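Local coordinates for protein phosphonopyruvate hydrolase (Variovorax sp., PDB 2DUA) that hydrolyses the carbon-phosphorus bond of 3-phosphonopyruvate to give pyruvate and phosphate, using a divalent metal cation such as cobalt, magnesium or manganese, at residues P77-I82 and A106-D111; M20-P25 and G37-S42; A182-S187 and V209-A214; V129-F134 and A168-Q173. All coordinates share one frame; numbering follows the deposited sequence.

The four contacts illustrate how packing in a closed parallel barrel differs between its strands and its outer helical layer. Contacts 1, 2 and 3 each join two neighbouring strands of one sheet through a beta-alpha-beta unit, all buried; contacts 1 and 2 share a border, since strands 38-41 and 78-81 are adjacent. Their mid-strand chemistry is backbone hydrogen bonding with apolar side chains, giving way to polar groups at the C-terminal ends, where contacts 1 and 2 reach oxalate and contact 3 brings in a substrate-binding histidine. Contact 4 lies in the helical layer, its centre about 17 Å from that of contact 1, and relies on an arginine that grips a carbonyl and covers an isoleucine.

Contact 1: P77-I82 and A106-D111; sequences PLIADI and AIVMED. With MG (magnesium ion), chain D; OXL (oxalate ion), chain C.
This pair of parallel strands, 78-81 and 106-110, carries the magnesium ligand Asp-81 of the barrel's active site, where Asp-81 pairs with Val-108 in parallel register. A ladder of backbone bonds leads there: Ala-106 N to Leu-78 O, Ala-80 N to Ala-106 O (2.8 Å, nearly straight at 173°), Val-108 N to Ala-80 O, and Ile-82 N to Val-108 O. On the face carrying Asp-81, methyl CG2 of Ile-79 presses on CG2 of Val-108 at 3.6 Å. On the other face, Ile-82 lays CG2 against CG2 of Ile-107 at 4.0 Å and its CG1 near CB of Met-109. A trans first torsion (chi1 178°) carries the Asp-81 carboxylate to the magnesium; OD2 binds it at 2.1 Å, and two oxalate oxygens and three waters complete the six ligands. OD2 also accepts from Gly-43 N and OD1 from Asp-83 N, with a metal-bound water 2.6 Å from OD1, which should help fix the carboxylate's rotation. Glu-110 OE2 stands 4.6 Å from Asp-81 OD1; a water lies between them, within hydrogen-bonding distance of each. Strands 38-41 and 151-156 flank the pair, while Tyr-99 of helix 89-101 packs on Ala-80, Ile-82 and Ile-107, and helix 131-144 meets Met-109.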
loop_
_atom_site.group_PDB
_atom_site.type_symbol
_atom_site.label_atom_id
_atom_site.label_comp_id
_atom_site.label_asym_id
_atom_site.label_seq_id
_atom_site.Cartn_x
_atom_site.Cartn_y
_atom_site.Cartn_z
ATOM N N PRO A 77 18.262 -15.951 4.959
ATOM C CA PRO A 77 17.944 -15.433 3.622
ATOM C C PRO A 77 16.530 -15.674 3.081
ATOM O O PRO A 77 15.921 -16.726 3.269
ATOM C CB PRO A 77 19.005 -16.099 2.734
ATOM C CG PRO A 77 20.104 -16.449 3.701
ATOM C CD PRO A 77 19.343 -16.948 4.863
ATOM N N LEU A 78 16.046 -14.698 2.343
ATOM C CA LEU A 78 14.726 -14.791 1.754
ATOM C C LEU A 78 14.870 -14.924 0.239
ATOM O O LEU A 78 15.584 -14.126 -0.383
ATOM C CB LEU A 78 13.907 -13.500 2.035
ATOM C CG LEU A 78 12.628 -13.318 1.198
ATOM C CD1 LEU A 78 11.564 -14.405 1.512
ATOM C CD2 LEU A 78 12.028 -11.972 1.577
ATOM N N ILE A 79 14.199 -15.911 -0.334
ATOM C CA ILE A 79 14.201 -16.131 -1.781
ATOM C C ILE A 79 12.814 -15.677 -2.277
ATOM O O ILE A 79 11.798 -16.263 -1.900
ATOM C CB ILE A 79 14.385 -17.636 -2.126
ATOM C CG1 ILE A 79 15.703 -18.163 -1.529
ATOM C CG2 ILE A 79 14.351 -17.822 -3.688
ATOM C CD1 ILE A 79 15.973 -19.680 -1.795
ATOM N N ALA A 80 12.770 -14.633 -3.110
ATOM C CA ALA A 80 11.504 -14.072 -3.616
ATOM C C ALA A 80 11.050 -14.611 -4.936
ATOM O O ALA A 80 11.801 -14.663 -5.899
ATOM C CB ALA A 80 11.593 -12.523 -3.725
ATOM N N ASP A 81 9.792 -15.020 -4.995
ATOM C CA ASP A 81 9.212 -15.523 -6.250
ATOM C C ASP A 81 8.712 -14.307 -7.021
ATOM O O ASP A 81 7.786 -13.634 -6.552
ATOM C CB ASP A 81 8.021 -16.410 -5.896
ATOM C CG ASP A 81 7.287 -16.961 -7.109
ATOM O OD1 ASP A 81 7.652 -16.734 -8.302
ATOM O OD2 ASP A 81 6.297 -17.640 -6.798
ATOM N N ILE A 82 9.318 -13.978 -8.163
ATOM C CA ILE A 82 8.806 -12.833 -8.908
ATOM C C ILE A 82 8.115 -13.256 -10.222
ATOM O O ILE A 82 7.997 -12.464 -11.191
ATOM C CB ILE A 82 9.875 -11.749 -9.197
ATOM C CG1 ILE A 82 11.066 -12.293 -9.955
ATOM C CG2 ILE A 82 10.351 -11.185 -7.839
ATOM C CD1 ILE A 82 11.982 -11.136 -10.563
ATOM N N ALA A 106 17.515 -13.314 -2.914
ATOM C CA ALA A 106 17.450 -13.910 -4.243
ATOM C C ALA A 106 16.068 -13.732 -4.837
ATOM O O ALA A 106 15.091 -13.504 -4.126
ATOM C CB ALA A 106 17.761 -15.422 -4.183
ATOM N N ILE A 107 16.010 -13.831 -6.161
ATOM C CA ILE A 107 14.727 -13.829 -6.840
ATOM C C ILE A 107 14.694 -15.055 -7.718
ATOM O O ILE A 107 15.749 -15.572 -8.120
ATOM C CB ILE A 107 14.459 -12.520 -7.684
ATOM C CG1 ILE A 107 15.631 -12.196 -8.632
ATOM C CG2 ILE A 107 14.146 -11.373 -6.708
ATOM C CD1 ILE A 107 15.492 -12.898 -10.007
ATOM N N VAL A 108 13.485 -15.559 -7.957
ATOM C CA VAL A 108 13.239 -16.679 -8.877
ATOM C C VAL A 108 12.298 -16.128 -9.967
ATOM O O VAL A 108 11.250 -15.576 -9.662
ATOM C CB VAL A 108 12.570 -17.836 -8.191
ATOM C CG1 VAL A 108 12.176 -18.871 -9.229
ATOM C CG2 VAL A 108 13.551 -18.429 -7.125
ATOM N N MET A 109 12.715 -16.240 -11.220
ATOM C CA MET A 109 11.981 -15.731 -12.368
ATOM C C MET A 109 11.858 -16.883 -13.366
ATOM O O MET A 109 12.819 -17.560 -13.651
ATOM C CB MET A 109 12.741 -14.536 -12.988
ATOM C CG MET A 109 11.989 -13.831 -14.056
ATOM S SD MET A 109 12.768 -12.292 -14.687
ATOM C CE MET A 109 14.417 -12.731 -14.886
ATOM N N GLU A 110 10.671 -17.090 -13.902
ATOM C CA GLU A 110 10.448 -18.201 -14.794
ATOM C C GLU A 110 10.259 -17.769 -16.252
ATOM O O GLU A 110 9.890 -16.623 -16.526
ATOM C CB GLU A 110 9.239 -18.968 -14.294
ATOM C CG GLU A 110 7.952 -18.173 -14.437
ATOM C CD GLU A 110 6.879 -18.666 -13.466
ATOM O OE1 GLU A 110 5.686 -18.721 -13.874
ATOM O OE2 GLU A 110 7.226 -18.980 -12.294
ATOM N N ASP A 111 10.476 -18.699 -17.183
ATOM C CA ASP A 111 10.409 -18.377 -18.624
ATOM C C ASP A 111 9.065 -18.566 -19.320
ATOM O O ASP A 111 8.996 -18.702 -20.542
ATOM C CB ASP A 111 11.503 -19.156 -19.399
ATOM C CG ASP A 111 11.421 -20.666 -19.193
ATOM O OD1 ASP A 111 10.512 -21.173 -18.510
ATOM O OD2 ASP A 111 12.297 -21.352 -19.726
HETATM MG MG MG D . 4.978 -18.933 -7.792
HETATM C C1 OXL C . 5.356 -20.866 -5.737
HETATM C C2 OXL C . 6.100 -21.441 -6.874
HETATM O O1 OXL C . 5.435 -21.444 -4.575
HETATM O O2 OXL C . 6.258 -20.724 -7.908
HETATM O O3 OXL C . 4.695 -19.832 -5.965
HETATM O O4 OXL C . 6.570 -22.594 -6.772
HETATM O O HOH W 1 9.499 -17.774 -10.765
HETATM O O HOH W 2 5.876 -18.120 -9.685
HETATM O O HOH W 3 3.522 -17.229 -8.046
HETATM O O HOH W 4 3.530 -19.992 -8.970
#

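Contact 2: M20-P25 and G37-S42; sequences MAAHNP and GGIWGS. With NA (sodium ion), chain E; OXL (oxalate ion), chain C.
Backbone hydrogen bonds hold Met-20 and Ala-22 to the strand at Gly-38 to Trp-40: Met-20 N donates to Gly-38 O, Trp-40 N to Met-20 O (2.7 Å), and Ala-22 N to Trp-40 O. Apolar contacts are small in scale. CB of Ala-22 meets CG2 of Ile-39 at 3.6 Å, and CB of Ala-21 touches the rim of the Trp-40 indole at CD1, 4.0 Å away. Past the paired strands, one water donates to both Ala-22 O and Ser-42 O, and His-23 O binds a sodium ion at 2.8 Å. Ligand bonds gather on a single oxalate oxygen, O1, which accepts from Trp-40 NE1 at 2.9 Å and from Ser-42 OG at 2.6 Å. The Trp-40 side chain, turned away from its own amide nitrogen (chi1 165°), presents this N-H, and the same edge of the indole, at CZ2, lies in plane 3.4 Å from oxalate C2. A leucine in its place would probably leave oxalate O1 without one of its two donors here and bare the side of the ligand that CZ2 covers. Ser-42 OG also caps the following helix at Glu-45 N. Substrate-binding groups at the C-terminal ends of the strands are typical of TIM barrels, here in the PEP mutase family.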
loop_
_atom_site.group_PDB
_atom_site.type_symbol
_atom_site.label_atom_id
_atom_site.label_comp_id
_atom_site.label_asym_id
_atom_site.label_seq_id
_atom_site.Cartn_x
_atom_site.Cartn_y
_atom_site.Cartn_z
ATOM N N MET A 20 11.758 -22.820 3.182
ATOM C CA MET A 20 10.332 -23.117 3.406
ATOM C C MET A 20 9.436 -21.934 2.997
ATOM O O MET A 20 9.771 -20.720 3.208
ATOM C CB MET A 20 10.129 -23.469 4.915
ATOM C CG MET A 20 8.674 -23.599 5.385
ATOM S SD MET A 20 7.847 -24.859 4.512
ATOM C CE MET A 20 8.455 -26.414 5.284
ATOM N N ALA A 21 8.316 -22.281 2.384
ATOM C CA ALA A 21 7.319 -21.310 1.972
ATOM C C ALA A 21 6.746 -20.539 3.177
ATOM O O ALA A 21 6.582 -21.105 4.251
ATOM C CB ALA A 21 6.157 -22.031 1.230
ATOM N N ALA A 22 6.425 -19.266 2.994
ATOM C CA ALA A 22 5.840 -18.464 4.089
ATOM C C ALA A 22 4.889 -17.458 3.463
ATOM O O ALA A 22 5.301 -16.767 2.496
ATOM C CB ALA A 22 6.933 -17.699 4.842
ATOM N N HIS A 23 3.660 -17.361 3.983
ATOM C CA HIS A 23 2.709 -16.392 3.421
ATOM C C HIS A 23 2.588 -15.127 4.315
ATOM O O HIS A 23 1.896 -14.148 3.972
ATOM C CB HIS A 23 1.352 -17.056 3.152
ATOM C CG HIS A 23 0.858 -17.872 4.297
ATOM N ND1 HIS A 23 1.257 -19.174 4.500
ATOM C CD2 HIS A 23 -0.027 -17.589 5.280
ATOM C CE1 HIS A 23 0.634 -19.665 5.553
ATOM N NE2 HIS A 23 -0.154 -18.723 6.044
ATOM N N ASN A 24 3.273 -15.128 5.458
ATOM C CA ASN A 24 3.295 -13.924 6.263
ATOM C C ASN A 24 4.582 -13.979 7.136
ATOM O O ASN A 24 5.265 -15.003 7.189
ATOM C CB ASN A 24 1.986 -13.766 7.087
ATOM C CG ASN A 24 1.727 -14.929 8.037
ATOM O OD1 ASN A 24 2.603 -15.354 8.726
ATOM N ND2 ASN A 24 0.494 -15.389 8.099
ATOM N N PRO A 25 4.907 -12.876 7.817
ATOM C CA PRO A 25 6.133 -12.908 8.626
ATOM C C PRO A 25 6.114 -13.896 9.798
ATOM O O PRO A 25 7.164 -14.384 10.176
ATOM C CB PRO A 25 6.258 -11.463 9.116
ATOM C CG PRO A 25 5.638 -10.646 7.965
ATOM C CD PRO A 25 4.408 -11.484 7.652
ATOM N N GLY A 37 16.969 -23.387 6.223
ATOM C CA GLY A 37 18.034 -22.477 5.817
ATOM C C GLY A 37 17.556 -21.128 5.331
ATOM O O GLY A 37 18.199 -20.115 5.577
ATOM N N GLY A 38 16.420 -21.124 4.643
ATOM C CA GLY A 38 15.905 -19.883 4.099
ATOM C C GLY A 38 14.376 -19.874 3.999
ATOM O O GLY A 38 13.706 -20.867 4.298
ATOM N N ILE A 39 13.827 -18.714 3.638
ATOM C CA ILE A 39 12.390 -18.569 3.458
ATOM C C ILE A 39 12.113 -18.462 1.965
ATOM O O ILE A 39 12.878 -17.804 1.263
ATOM C CB ILE A 39 11.872 -17.238 4.067
ATOM C CG1 ILE A 39 12.135 -17.212 5.577
ATOM C CG2 ILE A 39 10.345 -17.050 3.757
ATOM C CD1 ILE A 39 11.593 -18.462 6.399
ATOM N N TRP A 40 11.008 -19.067 1.493
ATOM C CA TRP A 40 10.586 -18.971 0.096
ATOM C C TRP A 40 9.342 -18.031 0.078
ATOM O O TRP A 40 8.287 -18.377 0.613
ATOM C CB TRP A 40 10.263 -20.390 -0.437
ATOM C CG TRP A 40 9.469 -20.524 -1.771
ATOM C CD1 TRP A 40 8.375 -21.320 -1.967
ATOM C CD2 TRP A 40 9.781 -19.955 -3.075
ATOM N NE1 TRP A 40 7.980 -21.289 -3.292
ATOM C CE2 TRP A 40 8.832 -20.462 -3.988
ATOM C CE3 TRP A 40 10.773 -19.068 -3.551
ATOM C CZ2 TRP A 40 8.841 -20.125 -5.327
ATOM C CZ3 TRP A 40 10.782 -18.730 -4.901
ATOM C CH2 TRP A 40 9.821 -19.261 -5.780
ATOM N N GLY A 41 9.485 -16.858 -0.534
ATOM C CA GLY A 41 8.392 -15.892 -0.596
ATOM C C GLY A 41 7.519 -16.257 -1.778
ATOM O O GLY A 41 7.509 -15.596 -2.788
ATOM N N SER A 42 6.784 -17.358 -1.595
ATOM C CA SER A 42 5.918 -17.975 -2.584
ATOM C C SER A 42 4.728 -17.123 -3.101
ATOM O O SER A 42 3.904 -16.642 -2.274
ATOM C CB SER A 42 5.364 -19.259 -1.949
ATOM O OG SER A 42 4.450 -19.811 -2.850
HETATM NA NA NA E . -0.781 -13.401 3.775
HETATM C C1 OXL C . 5.356 -20.866 -5.737
HETATM C C2 OXL C . 6.100 -21.441 -6.874
HETATM O O1 OXL C . 5.435 -21.444 -4.575
HETATM O O2 OXL C . 6.258 -20.724 -7.908
HETATM O O3 OXL C . 4.695 -19.832 -5.965
HETATM O O4 OXL C . 6.570 -22.594 -6.772
HETATM O O HOH W 5 4.864 -15.079 0.117
#

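Contact 3: A182-S187 and V209-A214; sequences AILIHS and VLVPTA
Leu-184 and Val-209 form the tight part of this contact, bridged in parallel with their CA atoms 4.2 Å apart. Val-209 serves both directions: its N donates to Ile-183 O at 2.7 Å and its O accepts from Ile-185 N at 3.2 Å. Leu-184 crosses its partner at an angle, CB against CB at 3.7 Å, and its trans first torsion (chi1 -172°) lets CD1 reach on to CG2 of Val-211 at 3.9 Å. CB of Ala-182 touches CG2 of Val-209, and on the other face CG2 of Ile-185 lies alongside CD2 of Leu-210. Beyond Leu-210 the strands part, and the CA atoms of His-186 and Val-211 are 6.8 Å from one another. Water takes over the pairing there: one molecule donates to Ile-185 O, accepts from Val-211 N and hydrogen-bonds to His-186 ND1 at 2.9 Å. The partly exposed imidazole turns its edge to Val-211 O, which lies in the ring plane 3.3 Å from CE1. His-186 is a substrate-binding residue and packs on Arg-155, another. Strand 151-156 borders Leu-184, strand 229-234 borders Val-209 and Val-211, and helix 193-201 covers Ile-185 and Leu-210 from outside the barrel.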
loop_
_atom_site.group_PDB
_atom_site.type_symbol
_atom_site.label_atom_id
_atom_site.label_comp_id
_atom_site.label_asym_id
_atom_site.label_seq_id
_atom_site.Cartn_x
_atom_site.Cartn_y
_atom_site.Cartn_z
ATOM N N ALA A 182 21.650 -19.970 -10.540
ATOM C CA ALA A 182 21.150 -21.314 -10.258
ATOM C C ALA A 182 19.976 -21.538 -11.193
ATOM O O ALA A 182 19.399 -20.565 -11.728
ATOM C CB ALA A 182 20.693 -21.454 -8.751
ATOM N N ILE A 183 19.647 -22.809 -11.419
ATOM C CA ILE A 183 18.570 -23.130 -12.323
ATOM C C ILE A 183 17.556 -23.944 -11.544
ATOM O O ILE A 183 17.905 -24.944 -10.931
ATOM C CB ILE A 183 19.083 -23.985 -13.562
ATOM C CG1 ILE A 183 20.100 -23.168 -14.410
ATOM C CG2 ILE A 183 17.879 -24.401 -14.400
ATOM C CD1 ILE A 183 19.509 -21.755 -14.894
ATOM N N LEU A 184 16.312 -23.505 -11.565
ATOM C CA LEU A 184 15.264 -24.232 -10.852
ATOM C C LEU A 184 14.531 -24.996 -11.947
ATOM O O LEU A 184 14.028 -24.386 -12.895
ATOM C CB LEU A 184 14.341 -23.236 -10.145
ATOM C CG LEU A 184 13.303 -23.841 -9.194
ATOM C CD1 LEU A 184 12.717 -22.738 -8.330
ATOM C CD2 LEU A 184 12.209 -24.588 -9.988
ATOM N N ILE A 185 14.483 -26.316 -11.834
ATOM C CA ILE A 185 13.819 -27.132 -12.837
ATOM C C ILE A 185 12.609 -27.798 -12.191
ATOM O O ILE A 185 12.683 -28.302 -11.093
ATOM C CB ILE A 185 14.790 -28.179 -13.453
ATOM C CG1 ILE A 185 14.026 -29.021 -14.455
ATOM C CG2 ILE A 185 15.507 -29.016 -12.342
ATOM C CD1 ILE A 185 13.683 -28.219 -15.751
ATOM N N HIS A 186 11.488 -27.771 -12.890
ATOM C CA HIS A 186 10.249 -28.266 -12.329
ATOM C C HIS A 186 9.558 -29.316 -13.208
ATOM O O HIS A 186 9.631 -29.237 -14.416
ATOM C CB HIS A 186 9.336 -27.044 -12.144
ATOM C CG HIS A 186 8.267 -27.245 -11.124
ATOM N ND1 HIS A 186 8.535 -27.721 -9.858
ATOM C CD2 HIS A 186 6.918 -27.125 -11.205
ATOM C CE1 HIS A 186 7.398 -27.900 -9.206
ATOM N NE2 HIS A 186 6.401 -27.549 -10.001
ATOM N N SER A 187 8.864 -30.260 -12.568
ATOM C CA SER A 187 8.130 -31.326 -13.245
ATOM C C SER A 187 6.722 -31.482 -12.666
ATOM O O SER A 187 6.521 -31.250 -11.487
ATOM C CB SER A 187 8.831 -32.670 -13.055
ATOM O OG SER A 187 8.174 -33.675 -13.793
ATOM N N VAL A 209 17.950 -26.175 -8.477
ATOM C CA VAL A 209 16.983 -25.910 -7.401
ATOM C C VAL A 209 15.778 -26.778 -7.672
ATOM O O VAL A 209 15.240 -26.764 -8.782
ATOM C CB VAL A 209 16.507 -24.463 -7.375
ATOM C CG1 VAL A 209 15.577 -24.214 -6.141
ATOM C CG2 VAL A 209 17.712 -23.530 -7.302
ATOM N N LEU A 210 15.390 -27.571 -6.675
ATOM C CA LEU A 210 14.186 -28.389 -6.822
ATOM C C LEU A 210 13.032 -27.946 -5.874
ATOM O O LEU A 210 13.293 -27.483 -4.746
ATOM C CB LEU A 210 14.514 -29.851 -6.535
ATOM C CG LEU A 210 15.573 -30.553 -7.401
ATOM C CD1 LEU A 210 15.621 -32.062 -6.998
ATOM C CD2 LEU A 210 15.189 -30.366 -8.854
ATOM N N VAL A 211 11.785 -28.084 -6.340
ATOM C CA VAL A 211 10.568 -27.797 -5.584
ATOM C C VAL A 211 9.787 -29.085 -5.730
ATOM O O VAL A 211 8.874 -29.161 -6.515
ATOM C CB VAL A 211 9.777 -26.572 -6.084
ATOM C CG1 VAL A 211 8.631 -26.178 -5.084
ATOM C CG2 VAL A 211 10.741 -25.358 -6.285
ATOM N N PRO A 212 10.151 -30.128 -4.998
ATOM C CA PRO A 212 9.482 -31.432 -5.174
ATOM C C PRO A 212 8.141 -31.632 -4.480
ATOM O O PRO A 212 7.924 -32.681 -3.839
ATOM C CB PRO A 212 10.546 -32.416 -4.672
ATOM C CG PRO A 212 11.085 -31.695 -3.453
ATOM C CD PRO A 212 11.199 -30.193 -3.963
ATOM N N THR A 213 7.234 -30.659 -4.645
ATOM C CA THR A 213 5.939 -30.738 -3.952
ATOM C C THR A 213 5.131 -31.938 -4.431
ATOM O O THR A 213 4.415 -32.552 -3.647
ATOM C CB THR A 213 5.099 -29.424 -4.152
ATOM O OG1 THR A 213 4.989 -29.129 -5.544
ATOM C CG2 THR A 213 5.814 -28.218 -3.500
ATOM N N ALA A 214 5.273 -32.260 -5.708
ATOM C CA ALA A 214 4.572 -33.391 -6.366
ATOM C C ALA A 214 5.142 -34.780 -6.024
ATOM O O ALA A 214 4.486 -35.799 -6.312
ATOM C CB ALA A 214 4.615 -33.206 -7.885
HETATM O O HOH W 6 11.007 -28.969 -8.926
#

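Contact 4: V129-F134 and A168-Q173; sequences VRIEEF and AVRRGQ
Helix 131-144 begins beside the middle of helix 165-177, the backbones coming nearest at Ile-131 and Arg-171, whose CA atoms are 6.3 Å apart. Arg-171 reaches across with its chain extended from CG to NE and grips one carbonyl end-on: NH1 donates to Val-129 O at 2.8 Å (155°) and NH2 to the same oxygen at 3.2 Å. That oxygen lies in the guanidinium plane, and NH1 meets it nearly along the C=O axis. Over one face of the same guanidinium sits CG1 of Ile-131, 3.6 Å above its centre, and this carbon also touches CG of Arg-171. At the helix start, Arg-130 takes the N-cap position and pairs NH2 with Glu-132 OE1 at 3.0 Å; its NH1 reaches Asp-117 of the fourth subunit and Lys-290 O of the third. A methionine in place of Arg-171 would probably leave Val-129 O without both donors and strip the flat cover from Ile-131. Salt-bridged through NE to Glu-167 and hydrogen-bonded through NH1 to Tyr-175 OH, the Arg-171 guanidinium is fixed on several sides, implying that a buried charge ties the turn before one helix to the flank of another.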
loop_
_atom_site.group_PDB
_atom_site.type_symbol
_atom_site.label_atom_id
_atom_site.label_comp_id
_atom_site.label_asym_id
_atom_site.label_seq_id
_atom_site.Cartn_x
_atom_site.Cartn_y
_atom_site.Cartn_z
ATOM N N VAL A 129 8.611 -18.068 -23.360
ATOM C CA VAL A 129 9.114 -16.964 -24.167
ATOM C C VAL A 129 10.342 -17.557 -24.911
ATOM O O VAL A 129 10.891 -18.557 -24.479
ATOM C CB VAL A 129 9.567 -15.749 -23.267
ATOM C CG1 VAL A 129 8.381 -15.250 -22.372
ATOM C CG2 VAL A 129 10.771 -16.152 -22.376
ATOM N N ARG A 130 10.749 -16.928 -26.016
ATOM C CA ARG A 130 11.942 -17.328 -26.775
ATOM C C ARG A 130 13.160 -17.364 -25.833
ATOM O O ARG A 130 13.276 -16.555 -24.880
ATOM C CB ARG A 130 12.224 -16.327 -27.912
ATOM C CG ARG A 130 11.187 -16.333 -29.085
ATOM C CD ARG A 130 11.400 -15.126 -30.042
ATOM N NE ARG A 130 11.177 -13.836 -29.347
ATOM C CZ ARG A 130 12.138 -13.018 -28.935
ATOM N NH1 ARG A 130 11.830 -11.885 -28.304
ATOM N NH2 ARG A 130 13.404 -13.313 -29.114
ATOM N N ILE A 131 14.072 -18.289 -26.120
ATOM C CA ILE A 131 15.270 -18.458 -25.338
ATOM C C ILE A 131 16.065 -17.175 -25.221
ATOM O O ILE A 131 16.497 -16.819 -24.128
ATOM C CB ILE A 131 16.195 -19.589 -25.928
ATOM C CG1 ILE A 131 15.559 -20.959 -25.685
ATOM C CG2 ILE A 131 17.533 -19.548 -25.259
ATOM C CD1 ILE A 131 16.441 -22.157 -26.012
ATOM N N GLU A 132 16.244 -16.469 -26.338
ATOM C CA GLU A 132 16.982 -15.204 -26.327
ATOM C C GLU A 132 16.248 -14.119 -25.524
ATOM O O GLU A 132 16.911 -13.309 -24.862
ATOM C CB GLU A 132 17.195 -14.671 -27.756
ATOM C CG GLU A 132 17.436 -15.739 -28.791
ATOM C CD GLU A 132 16.113 -16.355 -29.280
ATOM O OE1 GLU A 132 15.224 -15.626 -29.825
ATOM O OE2 GLU A 132 15.963 -17.563 -29.122
ATOM N N GLU A 133 14.912 -14.082 -25.592
ATOM C CA GLU A 133 14.191 -13.065 -24.830
ATOM C C GLU A 133 14.492 -13.283 -23.341
ATOM O O GLU A 133 14.842 -12.343 -22.637
ATOM C CB GLU A 133 12.673 -13.104 -25.008
ATOM C CG GLU A 133 12.027 -11.940 -24.201
ATOM C CD GLU A 133 10.483 -11.849 -24.244
ATOM O OE1 GLU A 133 9.844 -12.582 -25.012
ATOM O OE2 GLU A 133 9.908 -10.999 -23.506
ATOM N N PHE A 134 14.403 -14.536 -22.881
ATOM C CA PHE A 134 14.654 -14.801 -21.465
ATOM C C PHE A 134 16.090 -14.561 -21.032
ATOM O O PHE A 134 16.360 -14.053 -19.914
ATOM C CB PHE A 134 14.188 -16.186 -21.079
ATOM C CG PHE A 134 13.905 -16.313 -19.598
ATOM C CD1 PHE A 134 12.806 -15.670 -19.036
ATOM C CD2 PHE A 134 14.809 -16.991 -18.757
ATOM C CE1 PHE A 134 12.589 -15.688 -17.605
ATOM C CE2 PHE A 134 14.610 -17.020 -17.329
ATOM C CZ PHE A 134 13.500 -16.367 -16.758
ATOM N N ALA A 168 14.764 -28.438 -22.311
ATOM C CA ALA A 168 14.880 -27.985 -20.922
ATOM C C ALA A 168 16.368 -27.734 -20.580
ATOM O O ALA A 168 16.725 -26.723 -19.971
ATOM C CB ALA A 168 14.257 -29.061 -19.963
ATOM N N VAL A 169 17.250 -28.655 -20.962
ATOM C CA VAL A 169 18.687 -28.475 -20.675
ATOM C C VAL A 169 19.254 -27.303 -21.480
ATOM O O VAL A 169 20.105 -26.541 -20.995
ATOM C CB VAL A 169 19.495 -29.730 -21.049
ATOM C CG1 VAL A 169 21.011 -29.455 -20.927
ATOM C CG2 VAL A 169 19.069 -30.890 -20.168
ATOM N N ARG A 170 18.819 -27.190 -22.739
ATOM C CA ARG A 170 19.291 -26.092 -23.602
ATOM C C ARG A 170 18.931 -24.746 -22.959
ATOM O O ARG A 170 19.713 -23.831 -22.967
ATOM C CB ARG A 170 18.590 -26.202 -24.936
ATOM C CG ARG A 170 18.897 -25.136 -25.940
ATOM C CD ARG A 170 18.231 -25.562 -27.297
ATOM N NE ARG A 170 18.296 -24.526 -28.341
ATOM C CZ ARG A 170 17.266 -23.789 -28.758
ATOM N NH1 ARG A 170 16.055 -23.957 -28.232
ATOM N NH2 ARG A 170 17.452 -22.873 -29.710
ATOM N N ARG A 171 17.705 -24.615 -22.457
ATOM C CA ARG A 171 17.312 -23.333 -21.842
ATOM C C ARG A 171 18.134 -23.138 -20.589
ATOM O O ARG A 171 18.689 -22.070 -20.361
ATOM C CB ARG A 171 15.781 -23.325 -21.554
ATOM C CG ARG A 171 14.986 -23.119 -22.846
ATOM C CD ARG A 171 13.480 -23.239 -22.670
ATOM N NE ARG A 171 12.774 -22.869 -23.906
ATOM C CZ ARG A 171 12.299 -21.656 -24.215
ATOM N NH1 ARG A 171 12.422 -20.619 -23.379
ATOM N NH2 ARG A 171 11.710 -21.470 -25.395
ATOM N N GLY A 172 18.237 -24.183 -19.772
ATOM C CA GLY A 172 19.030 -24.039 -18.557
ATOM C C GLY A 172 20.431 -23.522 -18.879
ATOM O O GLY A 172 20.944 -22.552 -18.259
ATOM N N GLN A 173 21.096 -24.154 -19.853
ATOM C CA GLN A 173 22.423 -23.697 -20.197
ATOM C C GLN A 173 22.437 -22.262 -20.723
ATOM O O GLN A 173 23.364 -21.526 -20.445
ATOM C CB GLN A 173 23.064 -24.629 -21.252
ATOM C CG GLN A 173 23.335 -26.009 -20.721
ATOM C CD GLN A 173 24.163 -26.819 -21.718
ATOM O OE1 GLN A 173 23.689 -27.149 -22.791
ATOM N NE2 GLN A 173 25.410 -27.096 -21.370
#